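6-phosphogluconate dehydrogenase NAD-binding (Dyadobacter fermentans, PDB 4GBJ) probably acts as an oxidoreductase that binds NAD or NADP through a Rossmann-type domain. Local coordinates at residues Glu147-Lys150 with Pro151-Asn155. Residues are numbered along the deposited sequence; the frame is centred on the assembly and turned at random.
Sequences ERIK and PIVEN. With NA (sodium ion), chain E.
Ile149 O receives Val153 N at 3.1 Å in an i-to-i+4 helical bond, and Lys150 O receives Glu154 N one step later, so the turn beyond the kink at Pro151 keeps the helical bonding. Proline has no N-H to offer Glu147 O; its ring CD sits 3.3 Å from that oxygen instead. Ile152 N, also without a bond to the turn before, makes only a weak, bent one to Ile149 O (128° at the hydrogen). On the outer face Lys150 and Glu154, one turn apart, cross so that the Lys150 methylenes lie against the Glu154 carboxylate: Lys150 CE is 3.4 Å from Glu154 OE2, while NZ stays 4.5 Å from it, beyond a salt bridge, though the opposite charges may still attract weakly. Long polar chains suit a face that reaches solvent, Lys150 being exposed and Glu154 partly so. Glu154 CG lies beside its own backbone N (chi1 -82°), 3.4 Å from Lys150 O; the extended chain beyond it brings OE2 to the Lys150 chain. On the buried face branched aliphatic residues face the sheet and pack on one another: Ile149 CD1 meets Val153 CG1 at 4.0 Å, and Ile152 CD1 lies close to Ile149 CA. Asn155 follows, its short amide turning back so that ND2 and its own backbone N both reach Ile152 O from the same face of the carbonyl. Glu154 contributes its main-chain O rather than its carboxylate to the sodium ion, 2.2 Å away, with Val157 O and two waters as further ligands. Within the beta-alpha-beta unit formed with strands 136-139 and 159-162, the helix lays Ile149 on Val92 and Val94 of strand 92-95, and Ile152 and Val153 on Phe66 of strand 64-67, while Ile152 also touches Leu24 of helix 17-26.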
loop_
_atom_site.group_PDB
_atom_site.type_symbol
_atom_site.label_atom_id
_atom_site.label_comp_id
_atom_site.label_asym_id
_atom_site.label_seq_id
_atom_site.Cartn_x
_atom_site.Cartn_y
_atom_site.Cartn_z
ATOM N N GLU B 147 -18.469 -13.774 -22.517
ATOM C CA GLU B 147 -17.871 -14.926 -23.172
ATOM C C GLU B 147 -17.496 -14.575 -24.630
ATOM O O GLU B 147 -16.460 -14.994 -25.123
ATOM C CB GLU B 147 -18.828 -16.141 -23.111
ATOM C CG GLU B 147 -18.157 -17.457 -23.483
ATOM C CD GLU B 147 -19.050 -18.569 -24.019
ATOM O OE1 GLU B 147 -20.296 -18.445 -23.936
ATOM O OE2 GLU B 147 -18.495 -19.558 -24.553
ATOM N N ARG B 148 -18.302 -13.767 -25.292
ATOM C CA ARG B 148 -18.012 -13.353 -26.671
ATOM C C ARG B 148 -16.776 -12.423 -26.778
ATOM O O ARG B 148 -16.059 -12.481 -27.755
ATOM C CB ARG B 148 -19.234 -12.597 -27.233
ATOM C CG ARG B 148 -19.084 -12.191 -28.683
ATOM C CD ARG B 148 -20.342 -11.501 -29.161
ATOM N NE ARG B 148 -20.221 -11.066 -30.548
ATOM C CZ ARG B 148 -21.124 -10.334 -31.186
ATOM N NH1 ARG B 148 -22.225 -9.937 -30.561
ATOM N NH2 ARG B 148 -20.941 -10.000 -32.462
ATOM N N ILE B 149 -16.561 -11.540 -25.814
ATOM C CA ILE B 149 -15.483 -10.541 -25.926
ATOM C C ILE B 149 -14.248 -10.928 -25.132
ATOM O O ILE B 149 -13.188 -10.350 -25.383
ATOM C CB ILE B 149 -15.987 -9.103 -25.560
ATOM C CG1 ILE B 149 -16.450 -8.959 -24.081
ATOM C CG2 ILE B 149 -17.155 -8.731 -26.513
ATOM C CD1 ILE B 149 -15.335 -8.547 -23.056
ATOM N N LYS B 150 -14.333 -11.920 -24.230
ATOM C CA LYS B 150 -13.157 -12.327 -23.451
ATOM C C LYS B 150 -11.983 -12.695 -24.341
ATOM O O LYS B 150 -10.873 -12.262 -24.056
ATOM C CB LYS B 150 -13.458 -13.489 -22.488
ATOM C CG LYS B 150 -12.231 -13.920 -21.704
ATOM C CD LYS B 150 -12.581 -14.716 -20.482
ATOM C CE LYS B 150 -11.340 -15.279 -19.803
ATOM N NZ LYS B 150 -11.703 -16.208 -18.706
ATOM N N PRO B 151 -12.179 -13.453 -25.434
ATOM C CA PRO B 151 -11.028 -13.787 -26.306
ATOM C C PRO B 151 -10.423 -12.558 -26.986
ATOM O O PRO B 151 -9.246 -12.572 -27.299
ATOM C CB PRO B 151 -11.611 -14.760 -27.329
ATOM C CG PRO B 151 -12.978 -15.087 -26.879
ATOM C CD PRO B 151 -13.432 -14.038 -25.957
ATOM N N ILE B 152 -11.215 -11.481 -27.186
ATOM C CA ILE B 152 -10.684 -10.266 -27.790
ATOM C C ILE B 152 -9.783 -9.526 -26.767
ATOM O O ILE B 152 -8.674 -9.155 -27.105
ATOM C CB ILE B 152 -11.794 -9.339 -28.327
ATOM C CG1 ILE B 152 -12.744 -10.092 -29.327
ATOM C CG2 ILE B 152 -11.152 -8.122 -29.045
ATOM C CD1 ILE B 152 -14.042 -9.394 -29.574
ATOM N N VAL B 153 -10.270 -9.294 -25.554
ATOM C CA VAL B 153 -9.523 -8.499 -24.562
ATOM C C VAL B 153 -8.272 -9.222 -24.042
ATOM O O VAL B 153 -7.349 -8.536 -23.642
ATOM C CB VAL B 153 -10.395 -7.979 -23.412
ATOM C CG1 VAL B 153 -11.636 -7.304 -23.976
ATOM C CG2 VAL B 153 -10.775 -9.062 -22.408
ATOM N N GLU B 154 -8.203 -10.570 -24.135
ATOM C CA GLU B 154 -7.011 -11.346 -23.752
ATOM C C GLU B 154 -5.790 -10.909 -24.544
ATOM O O GLU B 154 -4.680 -11.142 -24.108
ATOM C CB GLU B 154 -7.238 -12.861 -23.958
ATOM C CG GLU B 154 -7.985 -13.489 -22.806
ATOM C CD GLU B 154 -8.421 -14.935 -22.934
ATOM O OE1 GLU B 154 -8.557 -15.447 -24.070
ATOM O OE2 GLU B 154 -8.634 -15.557 -21.870
ATOM N N ASN B 155 -5.987 -10.316 -25.716
ATOM C CA ASN B 155 -4.885 -9.868 -26.555
ATOM C C ASN B 155 -4.131 -8.690 -25.978
ATOM O O ASN B 155 -2.953 -8.593 -26.235
ATOM C CB ASN B 155 -5.389 -9.514 -27.946
ATOM C CG ASN B 155 -5.827 -10.749 -28.698
ATOM O OD1 ASN B 155 -5.003 -11.568 -29.079
ATOM N ND2 ASN B 155 -7.122 -10.955 -28.857
HETATM NA NA NA E . -3.099 -11.908 -22.728
HETATM O O HOH W 1 -4.785 -12.880 -21.212
HETATM O O HOH W 2 -3.517 -14.278 -23.951
#